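Local coordinates for xylanase and alpha-amylase inhibitor protein (Scadoxus multiflorus, PDB 3MU7) that probably inhibits xylanase and alpha-amylase and has a TIM-barrel fold related to the family 18 glycosyl hydrolases, at residues Thr167-Ser171 against Ala172-Ala176; Tyr182-Pro185 against Gln186-Tyr189; Ala196-Asn199 against Ala200-Glu203; Lys202-Ser205 against Met206-Thr210; Ser237-Pro240 against Asn241-Ser245. All blocks are in the same frame, centred on the assembly; numbering follows the deposited sequence.

Interaction 1: Thr167-Ser171 against Ala172-Ala176; sequences TVINS and ATFDA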
loop_
_atom_site.group_PDB
_atom_site.type_symbol
_atom_site.label_atom_id
_atom_site.label_comp_id
_atom_site.label_asym_id
_atom_site.label_seq_id
_atom_site.Cartn_x
_atom_site.Cartn_y
_atom_site.Cartn_z
ATOM N N THR A 167 -6.050 -5.712 14.863
ATOM C CA THR A 167 -7.103 -5.025 15.609
ATOM C C THR A 167 -7.666 -3.835 14.832
ATOM O O THR A 167 -8.873 -3.600 14.838
ATOM C CB THR A 167 -6.624 -4.563 16.994
ATOM O OG1 THR A 167 -5.502 -3.688 16.853
ATOM C CG2 THR A 167 -6.242 -5.753 17.843
ATOM N N VAL A 168 -6.815 -3.113 14.133
ATOM C CA VAL A 168 -7.293 -1.961 13.370
ATOM C C VAL A 168 -8.106 -2.432 12.134
ATOM O O VAL A 168 -9.101 -1.888 11.826
ATOM C CB VAL A 168 -6.106 -1.086 12.929
ATOM C CG1 VAL A 168 -6.687 0.131 12.251
ATOM C CG2 VAL A 168 -5.228 -0.741 14.126
ATOM N N ILE A 169 -7.659 -3.523 11.511
ATOM C CA ILE A 169 -8.437 -4.106 10.414
ATOM C C ILE A 169 -9.825 -4.531 10.911
ATOM O O ILE A 169 -10.822 -4.316 10.226
ATOM C CB ILE A 169 -7.683 -5.277 9.725
ATOM C CG1 ILE A 169 -6.442 -4.745 8.999
ATOM C CG2 ILE A 169 -8.599 -6.034 8.756
ATOM C CD1 ILE A 169 -5.453 -5.827 8.568
ATOM N N ASN A 170 -9.884 -5.084 12.125
ATOM C CA ASN A 170 -11.148 -5.528 12.727
ATOM C C ASN A 170 -12.168 -4.408 12.947
ATOM O O ASN A 170 -13.359 -4.683 13.117
ATOM C CB ASN A 170 -10.890 -6.195 14.084
ATOM C CG ASN A 170 -10.332 -7.597 13.976
ATOM O OD1 ASN A 170 -9.856 -8.143 14.971
ATOM N ND2 ASN A 170 -10.402 -8.197 12.801
ATOM N N SER A 171 -11.716 -3.157 12.975
ATOM C CA SER A 171 -12.622 -2.021 13.134
ATOM C C SER A 171 -13.395 -1.694 11.858
ATOM O O SER A 171 -14.286 -0.847 11.884
ATOM C CB SER A 171 -11.867 -0.781 13.607
ATOM O OG SER A 171 -11.143 -0.190 12.541
ATOM N N ALA A 172 -13.035 -2.349 10.750
ATOM C CA ALA A 172 -13.663 -2.169 9.425
ATOM C C ALA A 172 -13.322 -0.834 8.769
ATOM O O ALA A 172 -13.964 -0.421 7.810
ATOM C CB ALA A 172 -15.192 -2.383 9.480
ATOM N N THR A 173 -12.280 -0.178 9.262
ATOM C CA THR A 173 -11.938 1.177 8.830
ATOM C C THR A 173 -11.296 1.248 7.437
ATOM O O THR A 173 -11.383 2.284 6.779
ATOM C CB THR A 173 -11.043 1.881 9.895
ATOM O OG1 THR A 173 -11.013 3.306 9.687
ATOM C CG2 THR A 173 -9.631 1.303 9.912
ATOM N N PHE A 174 -10.665 0.165 6.980
ATOM C CA PHE A 174 -9.933 0.210 5.712
ATOM C C PHE A 174 -10.822 -0.036 4.511
ATOM O O PHE A 174 -11.614 -0.989 4.483
ATOM C CB PHE A 174 -8.750 -0.760 5.711
ATOM C CG PHE A 174 -7.728 -0.443 6.760
ATOM C CD1 PHE A 174 -7.569 -1.274 7.859
ATOM C CD2 PHE A 174 -6.938 0.704 6.660
ATOM C CE1 PHE A 174 -6.635 -0.970 8.845
ATOM C CE2 PHE A 174 -6.009 1.013 7.636
ATOM C CZ PHE A 174 -5.849 0.173 8.729
ATOM N N ASP A 175 -10.686 0.832 3.516
ATOM C CA ASP A 175 -11.372 0.679 2.243
ATOM C C ASP A 175 -10.867 -0.523 1.466
ATOM O O ASP A 175 -11.622 -1.156 0.727
ATOM C CB ASP A 175 -11.185 1.941 1.413
ATOM C CG ASP A 175 -11.788 3.145 2.081
ATOM O OD1 ASP A 175 -13.033 3.233 2.123
ATOM O OD2 ASP A 175 -11.034 3.984 2.600
ATOM N N ALA A 176 -9.577 -0.822 1.625
ATOM C CA ALA A 176 -8.953 -1.951 0.960
ATOM C C ALA A 176 -7.760 -2.389 1.766
ATOM O O ALA A 176 -7.145 -1.598 2.483
ATOM C CB ALA A 176 -8.518 -1.586 -0.450
HETATM O O HOH W 1 -10.660 -2.720 7.792
#
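V168 and I169, neighbours on the last turn of helix 166-170, both lean on the ring of F174, which follows them in the loop after the helix. V168 CG1 lies 3.6 Å from F174 CE1 and is about as near to CZ; it is placed there by a first torsion that sets CG1 anti to the backbone N (chi1 -175°). I169 CG1 reaches F174 CE1 at 3.8 Å, its side chain running at about a right angle to that of F174. T173 CG2 lies over one face of the F174 ring, 3.8 Å above the plane and near its centre.

The chain turns between these groups at A172, the first residue to leave helical angles, with a positive phi; A172 N donates to I169 O at 3.0 Å. S171 OG bonds V168 O at 2.8 Å, in the carbonyl plane, and S171 N gives the same oxygen a second donor. A water bridges I169 O, to which it donates, and F174 N, 3.0 Å away, from which it accepts.

Outward, V168 packs on A137 of helix 133-144, while F174 touches L152 and A154 of strand 151-154 and meets F123 edge-to-face, just before the chain enters strand 176-180.

Interaction 2: Tyr182-Pro185 against Gln186-Tyr189; sequences YNNP and QCSY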
loop_
_atom_site.group_PDB
_atom_site.type_symbol
_atom_site.label_atom_id
_atom_site.label_comp_id
_atom_site.label_asym_id
_atom_site.label_seq_id
_atom_site.Cartn_x
_atom_site.Cartn_y
_atom_site.Cartn_z
ATOM N N TYR A 182 4.098 -12.925 0.739
ATOM C CA TYR A 182 5.520 -13.116 0.469
ATOM C C TYR A 182 6.298 -12.860 1.747
ATOM O O TYR A 182 5.729 -12.400 2.745
ATOM C CB TYR A 182 6.014 -12.237 -0.695
ATOM C CG TYR A 182 5.629 -10.775 -0.625
ATOM C CD1 TYR A 182 6.482 -9.848 -0.046
ATOM C CD2 TYR A 182 4.419 -10.318 -1.156
ATOM C CE1 TYR A 182 6.144 -8.505 0.017
ATOM C CE2 TYR A 182 4.075 -8.972 -1.092
ATOM C CZ TYR A 182 4.940 -8.077 -0.507
ATOM O OH TYR A 182 4.581 -6.748 -0.450
ATOM N N ASN A 183 7.590 -13.189 1.729
ATOM C CA ASN A 183 8.429 -13.162 2.936
ATOM C C ASN A 183 7.775 -13.860 4.121
ATOM O O ASN A 183 7.849 -13.379 5.252
ATOM C CB ASN A 183 8.799 -11.726 3.321
ATOM C CG ASN A 183 9.612 -11.038 2.260
ATOM O OD1 ASN A 183 10.479 -11.650 1.636
ATOM N ND2 ASN A 183 9.325 -9.766 2.029
ATOM N N ASN A 184 7.115 -14.982 3.847
ATOM C CA ASN A 184 6.356 -15.699 4.861
ATOM C C ASN A 184 5.907 -17.033 4.266
ATOM O O ASN A 184 4.763 -17.160 3.840
ATOM C CB ASN A 184 5.131 -14.860 5.251
ATOM C CG ASN A 184 4.821 -14.912 6.727
ATOM O OD1 ASN A 184 5.164 -15.875 7.418
ATOM N ND2 ASN A 184 4.155 -13.870 7.225
ATOM N N PRO A 185 6.815 -18.032 4.202
ATOM C CA PRO A 185 6.489 -19.291 3.514
ATOM C C PRO A 185 5.212 -19.987 4.000
ATOM O O PRO A 185 4.531 -20.646 3.210
ATOM C CB PRO A 185 7.728 -20.156 3.767
ATOM C CG PRO A 185 8.836 -19.169 3.867
ATOM C CD PRO A 185 8.239 -17.987 4.596
ATOM N N GLN A 186 4.871 -19.814 5.274
ATOM C CA GLN A 186 3.688 -20.454 5.845
ATOM C C GLN A 186 2.362 -20.008 5.221
ATOM O O GLN A 186 1.367 -20.722 5.322
ATOM C CB GLN A 186 3.645 -20.254 7.356
ATOM C CG GLN A 186 3.383 -18.820 7.796
ATOM C CD GLN A 186 3.633 -18.623 9.270
ATOM O OE1 GLN A 186 3.232 -19.448 10.093
ATOM N NE2 GLN A 186 4.298 -17.534 9.617
ATOM N N CYS A 187 2.341 -18.840 4.576
ATOM C CA CYS A 187 1.103 -18.327 3.965
ATOM C C CYS A 187 1.285 -17.823 2.537
ATOM O O CYS A 187 0.408 -17.150 2.001
ATOM C CB CYS A 187 0.425 -17.269 4.854
ATOM S SG CYS A 187 1.513 -16.031 5.602
ATOM N N SER A 188 2.405 -18.187 1.917
ATOM C CA SER A 188 2.729 -17.748 0.563
ATOM C C SER A 188 2.940 -18.940 -0.359
ATOM O O SER A 188 2.981 -20.091 0.096
ATOM C CB SER A 188 3.998 -16.899 0.582
ATOM O OG SER A 188 3.879 -15.854 1.524
ATOM N N TYR A 189 3.072 -18.665 -1.644
ATOM C CA TYR A 189 3.484 -19.689 -2.575
ATOM C C TYR A 189 4.855 -20.224 -2.182
ATOM O O TYR A 189 5.736 -19.501 -1.959
ATOM C CB TYR A 189 3.506 -19.150 -4.011
ATOM C CG TYR A 189 3.724 -20.229 -5.051
ATOM C CD1 TYR A 189 2.726 -21.130 -5.374
ATOM C CD2 TYR A 189 4.924 -20.347 -5.704
ATOM C CE1 TYR A 189 2.930 -22.134 -6.336
ATOM C CE2 TYR A 189 5.100 -21.338 -6.673
ATOM C CZ TYR A 189 4.106 -22.210 -6.928
ATOM O OH TYR A 189 4.300 -23.170 -7.900
HETATM O O HOH W 2 6.669 -18.762 7.442
#
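N184 lays its amide carbon against the disulfide sulfur of C187, with N184 CG 3.7 Å from C187 SG, and offers its oxygen to Q186. There Q186 NE2 donates to N184 OD1 at 2.9 Å in a nearly straight bond (N-H...O 172°). N184 OD1 lies in the amide plane of Q186, and the donor is tilted somewhat from the plane of the N184 side-chain carbonyl, the two amide planes standing 60° apart. Q186 reaches back because CG sits between its backbone N and carbonyl carbon (chi1 69°) and the chain then runs extended. A water links the same two residues, donating to N184 OD1 and accepting from Q186 N at 3.0 Å.

The segment belongs to the loop between strand 176-180 and helix 195-207 of the barrel, and C187 ties it to C158 on another loop through their disulfide. Within it, N184 O accepts twice, from opposite faces of its carbonyl plane: S188 OG comes to 2.8 Å of N184 O, and C187 N bonds the same atom at 3.0 Å. With an alanine at N184, Q186 NE2 would probably lose its acceptor and a gap would open beside the C187 sulfur. S188 N also makes a weak bond, 3.5 Å long, to P185 O. Beyond the segment, N184 also touches C158, and the side chain of Q186 rests on V159.

Interaction 3: Ala196-Asn199 against Ala200-Glu203; sequences ALMN and AWKE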
loop_
_atom_site.group_PDB
_atom_site.type_symbol
_atom_site.label_atom_id
_atom_site.label_comp_id
_atom_site.label_asym_id
_atom_site.label_seq_id
_atom_site.Cartn_x
_atom_site.Cartn_y
_atom_site.Cartn_z
ATOM N N ALA A 196 -0.902 -23.534 0.923
ATOM C CA ALA A 196 -0.818 -22.598 2.053
ATOM C C ALA A 196 -1.271 -21.202 1.652
ATOM O O ALA A 196 -1.935 -20.553 2.419
ATOM C CB ALA A 196 0.535 -22.539 2.632
ATOM N N LEU A 197 -0.900 -20.791 0.444
ATOM C CA LEU A 197 -1.345 -19.521 -0.114
ATOM C C LEU A 197 -2.863 -19.487 -0.201
ATOM O O LEU A 197 -3.496 -18.535 0.260
ATOM C CB LEU A 197 -0.735 -19.302 -1.501
ATOM C CG LEU A 197 -1.301 -18.143 -2.334
ATOM C CD1 LEU A 197 -1.087 -16.792 -1.651
ATOM C CD2 LEU A 197 -0.694 -18.141 -3.726
ATOM N N MET A 198 -3.450 -20.526 -0.782
ATOM C CA MET A 198 -4.888 -20.524 -0.992
ATOM C C MET A 198 -5.664 -20.641 0.320
ATOM O O MET A 198 -6.716 -20.020 0.466
ATOM C CB MET A 198 -5.299 -21.578 -2.016
ATOM C CG MET A 198 -4.777 -21.287 -3.436
ATOM S SD MET A 198 -4.988 -19.591 -4.060
ATOM C CE MET A 198 -6.763 -19.500 -4.264
ATOM N N ASN A 199 -5.130 -21.392 1.280
ATOM C CA ASN A 199 -5.718 -21.454 2.620
ATOM C C ASN A 199 -5.711 -20.085 3.301
ATOM O O ASN A 199 -6.712 -19.672 3.877
ATOM C CB ASN A 199 -5.002 -22.489 3.495
ATOM C CG ASN A 199 -5.318 -23.919 3.092
ATOM O OD1 ASN A 199 -6.341 -24.196 2.467
ATOM N ND2 ASN A 199 -4.435 -24.840 3.461
ATOM N N ALA A 200 -4.587 -19.379 3.212
ATOM C CA ALA A 200 -4.477 -18.030 3.774
ATOM C C ALA A 200 -5.416 -17.046 3.064
ATOM O O ALA A 200 -6.118 -16.271 3.718
ATOM C CB ALA A 200 -3.036 -17.548 3.722
ATOM N N TRP A 201 -5.455 -17.093 1.736
ATOM C CA TRP A 201 -6.400 -16.260 0.994
ATOM C C TRP A 201 -7.839 -16.503 1.437
ATOM O O TRP A 201 -8.594 -15.554 1.631
ATOM C CB TRP A 201 -6.305 -16.486 -0.518
ATOM C CG TRP A 201 -7.541 -15.973 -1.220
ATOM C CD1 TRP A 201 -8.575 -16.719 -1.716
ATOM C CD2 TRP A 201 -7.899 -14.605 -1.437
ATOM N NE1 TRP A 201 -9.542 -15.900 -2.244
ATOM C CE2 TRP A 201 -9.152 -14.595 -2.089
ATOM C CE3 TRP A 201 -7.275 -13.383 -1.150
ATOM C CZ2 TRP A 201 -9.793 -13.411 -2.466
ATOM C CZ3 TRP A 201 -7.914 -12.204 -1.522
ATOM C CH2 TRP A 201 -9.157 -12.229 -2.175
ATOM N N LYS A 202 -8.232 -17.759 1.602
ATOM C CA LYS A 202 -9.599 -18.082 1.993
ATOM C C LYS A 202 -9.941 -17.442 3.316
ATOM O O LYS A 202 -10.986 -16.885 3.484
ATOM C CB LYS A 202 -9.841 -19.620 2.037
ATOM C CG LYS A 202 -10.013 -20.272 0.675
ATOM C CD LYS A 202 -10.147 -21.815 0.732
ATOM C CE LYS A 202 -9.389 -22.441 -0.435
ATOM N NZ LYS A 202 -10.214 -23.314 -1.120
ATOM N N GLU A 203 -8.997 -17.530 4.242
ATOM C CA GLU A 203 -9.228 -16.920 5.539
ATOM C C GLU A 203 -9.341 -15.392 5.470
ATOM O O GLU A 203 -10.261 -14.811 6.047
ATOM C CB GLU A 203 -8.182 -17.331 6.573
ATOM C CG GLU A 203 -8.555 -16.778 7.932
ATOM C CD GLU A 203 -7.824 -17.389 9.099
ATOM O OE1 GLU A 203 -6.697 -17.899 8.943
ATOM O OE2 GLU A 203 -8.400 -17.331 10.198
#
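Helix 195-207, the helical part of a beta-alpha-beta unit running from strand 176-180 to strand 213-218, supplies both halves of this contact: M198 and W201 stand three residues apart on it, and M198 and K202 four apart. The methyl of M198 approaches the indole obliquely, with M198 CE 4.2 Å from W201 CD1. M198 gets there by bending at its second and third torsions (chi2 -47°), which swings the terminal methyl CE toward the indole instead of letting the chain run straight out.

On another flank, the aliphatic part of K202 lies along the carbonyl of M198: K202 CG is 3.3 Å from M198 O, and CB, CD and CE of the same lysine also lie near that oxygen. Four successive i to i+4 backbone bonds hold the helix beneath these side chains. W201 N to L197 O is the shortest at 2.8 Å, and its N-H...O angle of 169° is also the straightest; E203 N to N199 O is longer, at 3.2 Å.

With its CG anti to the backbone N (chi1 162°), W201 packs on V213 and L215 of strand 213-218 and on A242 of helix 231-242, while M198 touches N241 of that helix. The contact between M198 and W201 is apolar, with the polar bonding left to the backbone, so this link rests on shape and dispersion and is likely to be modest at this distance.

Interaction 4: Lys202-Ser205 against Met206-Thr210; sequences KEWS and MKART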
loop_
_atom_site.group_PDB
_atom_site.type_symbol
_atom_site.label_atom_id
_atom_site.label_comp_id
_atom_site.label_asym_id
_atom_site.label_seq_id
_atom_site.Cartn_x
_atom_site.Cartn_y
_atom_site.Cartn_z
ATOM N N LYS A 202 -8.232 -17.759 1.602
ATOM C CA LYS A 202 -9.599 -18.082 1.993
ATOM C C LYS A 202 -9.941 -17.442 3.316
ATOM O O LYS A 202 -10.986 -16.885 3.484
ATOM C CB LYS A 202 -9.841 -19.620 2.037
ATOM C CG LYS A 202 -10.013 -20.272 0.675
ATOM C CD LYS A 202 -10.147 -21.815 0.732
ATOM C CE LYS A 202 -9.389 -22.441 -0.435
ATOM N NZ LYS A 202 -10.214 -23.314 -1.120
ATOM N N GLU A 203 -8.997 -17.530 4.242
ATOM C CA GLU A 203 -9.228 -16.920 5.539
ATOM C C GLU A 203 -9.341 -15.392 5.470
ATOM O O GLU A 203 -10.261 -14.811 6.047
ATOM C CB GLU A 203 -8.182 -17.331 6.573
ATOM C CG GLU A 203 -8.555 -16.778 7.932
ATOM C CD GLU A 203 -7.824 -17.389 9.099
ATOM O OE1 GLU A 203 -6.697 -17.899 8.943
ATOM O OE2 GLU A 203 -8.400 -17.331 10.198
ATOM N N TRP A 204 -8.401 -14.750 4.776
ATOM C CA TRP A 204 -8.432 -13.292 4.624
ATOM C C TRP A 204 -9.713 -12.825 3.945
ATOM O O TRP A 204 -10.363 -11.888 4.410
ATOM C CB TRP A 204 -7.202 -12.792 3.868
ATOM C CG TRP A 204 -5.988 -12.716 4.734
ATOM C CD1 TRP A 204 -4.994 -13.645 4.851
ATOM C CD2 TRP A 204 -5.650 -11.651 5.620
ATOM N NE1 TRP A 204 -4.054 -13.225 5.760
ATOM C CE2 TRP A 204 -4.433 -12.000 6.248
ATOM C CE3 TRP A 204 -6.261 -10.435 5.952
ATOM C CZ2 TRP A 204 -3.814 -11.171 7.184
ATOM C CZ3 TRP A 204 -5.651 -9.619 6.878
ATOM C CH2 TRP A 204 -4.436 -9.989 7.487
ATOM N N SER A 205 -10.088 -13.495 2.861
ATOM C CA SER A 205 -11.279 -13.084 2.135
ATOM C C SER A 205 -12.551 -13.302 2.959
ATOM O O SER A 205 -13.494 -12.529 2.831
ATOM C CB SER A 205 -11.364 -13.756 0.763
ATOM O OG SER A 205 -11.336 -15.161 0.878
ATOM N N MET A 206 -12.564 -14.315 3.820
ATOM C CA MET A 206 -13.725 -14.550 4.677
ATOM C C MET A 206 -13.795 -13.585 5.860
ATOM O O MET A 206 -14.869 -13.079 6.191
ATOM C CB MET A 206 -13.733 -15.984 5.201
ATOM C CG MET A 206 -15.041 -16.386 5.865
ATOM S SD MET A 206 -14.924 -17.971 6.704
ATOM C CE MET A 206 -14.835 -17.454 8.409
ATOM N N LYS A 207 -12.659 -13.337 6.502
ATOM C CA LYS A 207 -12.662 -12.683 7.809
ATOM C C LYS A 207 -12.277 -11.209 7.837
ATOM O O LYS A 207 -12.650 -10.500 8.767
ATOM C CB LYS A 207 -11.773 -13.452 8.786
ATOM C CG LYS A 207 -12.175 -14.901 8.978
ATOM C CD LYS A 207 -11.366 -15.546 10.090
ATOM C CE LYS A 207 -11.840 -16.964 10.380
ATOM N NZ LYS A 207 -13.159 -16.982 11.062
ATOM N N ALA A 208 -11.515 -10.741 6.851
ATOM C CA ALA A 208 -11.039 -9.357 6.897
ATOM C C ALA A 208 -12.203 -8.401 6.708
ATOM O O ALA A 208 -12.951 -8.506 5.736
ATOM C CB ALA A 208 -9.982 -9.126 5.849
ATOM N N ARG A 209 -12.354 -7.465 7.640
ATOM C CA ARG A 209 -13.487 -6.547 7.610
ATOM C C ARG A 209 -13.176 -5.350 6.724
ATOM O O ARG A 209 -12.930 -4.230 7.183
ATOM C CB ARG A 209 -13.890 -6.139 9.025
ATOM C CG ARG A 209 -14.329 -7.322 9.880
ATOM C CD ARG A 209 -14.943 -6.855 11.180
ATOM N NE ARG A 209 -16.293 -6.344 10.971
ATOM C CZ ARG A 209 -16.852 -5.346 11.654
ATOM N NH1 ARG A 209 -16.187 -4.700 12.611
ATOM N NH2 ARG A 209 -18.093 -4.987 11.366
ATOM N N THR A 210 -13.165 -5.614 5.428
ATOM C CA THR A 210 -12.901 -4.606 4.413
ATOM C C THR A 210 -13.683 -4.985 3.161
ATOM O O THR A 210 -13.953 -6.172 2.929
ATOM C CB THR A 210 -11.381 -4.498 4.105
ATOM O OG1 THR A 210 -11.156 -3.450 3.160
ATOM C CG2 THR A 210 -10.829 -5.788 3.518
#
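E203 O takes the backbone N-H of K207, with K207 N 2.9 Å away, and W204 O takes A208 N at the same distance. A third such bond, 3.0 Å from M206 N to K202 O, completes the set.

The side chains of E203 and K207, one turn apart, cross at an oblique angle: E203 OE2 is 3.5 Å from both K207 CD and K207 CE, and E203 CG is 3.8 Å from K207 CD. E203 CG stands anti to its backbone N (chi1 -174°) with the chain extended beyond, which carries the carboxylate to these carbons. It thus meets the lysine's methylenes, while the charged K207 NZ stays 4.8 Å from E203 OE2, with no salt bridge formed. Replacing E203 with an alanine would probably uncover those methylenes and take away the nearby opposite charge, leaving the K207 chain freer to turn.

This is the C-terminal end of helix 195-207; A208 is the first residue to leave helical angles, and R209 then centres an inverse gamma turn leading toward strand 213-218. A208 CB meets the W204 ring at its edge, near the ring plane, 3.9 Å from W204 CE3. W204 NE1 bonds C158 O, and the indole meets Y160 edge-to-face.

Interaction 5: Ser237-Pro240 against Asn241-Ser245; sequences SVFP and NAQDS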
loop_
_atom_site.group_PDB
_atom_site.type_symbol
_atom_site.label_atom_id
_atom_site.label_comp_id
_atom_site.label_asym_id
_atom_site.label_seq_id
_atom_site.Cartn_x
_atom_site.Cartn_y
_atom_site.Cartn_z
ATOM N N SER A 237 -3.806 -20.464 -11.088
ATOM C CA SER A 237 -4.106 -21.092 -9.794
ATOM C C SER A 237 -4.740 -20.216 -8.848
ATOM O O SER A 237 -5.473 -20.770 -7.949
ATOM C CB SER A 237 -2.842 -21.514 -9.102
ATOM O OG SER A 237 -2.131 -22.445 -9.800
ATOM N N VAL A 238 -4.568 -18.913 -8.896
ATOM C CA VAL A 238 -5.151 -18.033 -7.869
ATOM C C VAL A 238 -6.441 -17.410 -8.338
ATOM O O VAL A 238 -7.428 -17.412 -7.579
ATOM C CB VAL A 238 -4.129 -16.884 -7.524
ATOM C CG1 VAL A 238 -4.770 -15.833 -6.552
ATOM C CG2 VAL A 238 -2.877 -17.460 -6.905
ATOM N N PHE A 239 -6.498 -16.869 -9.520
ATOM C CA PHE A 239 -7.637 -16.123 -9.987
ATOM C C PHE A 239 -8.999 -16.820 -10.000
ATOM O O PHE A 239 -9.941 -16.214 -9.626
ATOM C CB PHE A 239 -7.393 -15.421 -11.308
ATOM C CG PHE A 239 -6.408 -14.255 -11.215
ATOM C CD1 PHE A 239 -5.924 -13.799 -10.002
ATOM C CD2 PHE A 239 -5.967 -13.651 -12.330
ATOM C CE1 PHE A 239 -5.017 -12.746 -9.947
ATOM C CE2 PHE A 239 -5.039 -12.592 -12.270
ATOM C CZ PHE A 239 -4.589 -12.175 -11.089
ATOM N N PRO A 240 -9.108 -18.078 -10.458
ATOM C CA PRO A 240 -10.441 -18.706 -10.476
ATOM C C PRO A 240 -11.052 -18.768 -9.072
ATOM O O PRO A 240 -12.155 -18.401 -8.946
ATOM C CB PRO A 240 -10.163 -20.114 -11.047
ATOM C CG PRO A 240 -8.945 -19.910 -11.908
ATOM C CD PRO A 240 -8.097 -18.943 -11.090
ATOM N N ASN A 241 -10.315 -19.158 -8.071
ATOM C CA ASN A 241 -10.887 -19.181 -6.712
ATOM C C ASN A 241 -11.027 -17.753 -6.139
ATOM O O ASN A 241 -12.030 -17.439 -5.620
ATOM C CB ASN A 241 -10.045 -20.062 -5.820
ATOM C CG ASN A 241 -10.775 -20.536 -4.592
ATOM O OD1 ASN A 241 -11.834 -20.090 -4.322
ATOM N ND2 ASN A 241 -10.251 -21.572 -3.957
ATOM N N ALA A 242 -10.014 -16.924 -6.286
ATOM C CA ALA A 242 -10.097 -15.566 -5.765
ATOM C C ALA A 242 -11.270 -14.799 -6.307
ATOM O O ALA A 242 -11.916 -14.109 -5.607
ATOM C CB ALA A 242 -8.805 -14.817 -6.051
ATOM N N GLN A 243 -11.525 -14.920 -7.591
ATOM C CA GLN A 243 -12.645 -14.227 -8.232
ATOM C C GLN A 243 -14.018 -14.679 -7.730
ATOM O O GLN A 243 -15.016 -13.999 -7.974
ATOM C CB GLN A 243 -12.558 -14.348 -9.759
ATOM C CG GLN A 243 -11.550 -13.395 -10.378
ATOM C CD GLN A 243 -11.084 -13.813 -11.764
ATOM O OE1 GLN A 243 -11.693 -14.660 -12.419
ATOM N NE2 GLN A 243 -9.992 -13.211 -12.216
ATOM N N ASP A 244 -14.063 -15.809 -7.026
ATOM C CA ASP A 244 -15.304 -16.288 -6.411
ATOM C C ASP A 244 -15.648 -15.523 -5.123
ATOM O O ASP A 244 -16.746 -15.679 -4.572
ATOM C CB ASP A 244 -15.230 -17.795 -6.139
ATOM C CG ASP A 244 -16.590 -18.401 -5.850
ATOM O OD1 ASP A 244 -17.512 -18.235 -6.681
ATOM O OD2 ASP A 244 -16.737 -19.046 -4.791
ATOM N N SER A 245 -14.716 -14.703 -4.643
ATOM C CA SER A 245 -14.967 -13.869 -3.474
ATOM C C SER A 245 -15.531 -12.509 -3.852
ATOM O O SER A 245 -15.014 -11.826 -4.741
ATOM C CB SER A 245 -13.694 -13.673 -2.657
ATOM O OG SER A 245 -13.919 -12.714 -1.633
#
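Helix 231-242 makes its last turn here through two i to i+4 bonds, A242 N to V238 O at 2.9 Å and Q243 N to F239 O, also 2.9 Å. The first is nearly straight at the hydrogen (N-H...O 167°), and the second only slightly less so. P240 has no N-H to offer, which kinks the helix at that point. A type I beta turn from A242 to S245 then leads the chain out, closed by S245 N on A242 O at 3.0 Å; D244 N bonds N241 O in the same region.

Among the side chains, Q243 lies back alongside F239, nearest its CB. Its CG stands anti to its own carbonyl carbon (chi1 -78°) and the chain is extended beyond, which carries Q243 NE2 to 3.5 Å from F239 CB. The amide meets the ring obliquely, their planes 29° apart, and no hydrogen bond is made between these side chains. Along the way Q243 CG passes 3.3 Å from F239 O, the carbonyl that its backbone N already bonds, so backbone and side chain crowd around the same oxygen. The other pair is looser: V238 CG1 and A242 CB are 4.2 Å apart, one turn from each other along the helix.

Around this turn the barrel supplies neighbours on two fronts. F239 packs on I251 of strand 248-254, with A242 and Q243 both resting on F248 of that strand. From helix 195-207, L197 meets V238, while M198 and K202 touch N241.

In the fold
The five contacts follow one another along the second half of the barrel. Interactions 3 and 4 share K202 and E203 on helix 195-207, their centres 10 Å apart. Interaction 2 lies before that helix and touches interaction 3, C187 CB being 3.7 Å from A200 CB. Interaction 5 packs from the next helix, with M198 CE 3.7 Å from N241 CB. Interaction 1 reaches interaction 4 through probable hydrogen bonds, T210 OG1 to F174 O at 2.8 Å and R209 NH1 to N170 O at 2.9 Å. A bound di(hydroxyethyl)ether lies about 3 Å from the D244 side chain in interaction 5; the W201 side chain is about 9 Å from one.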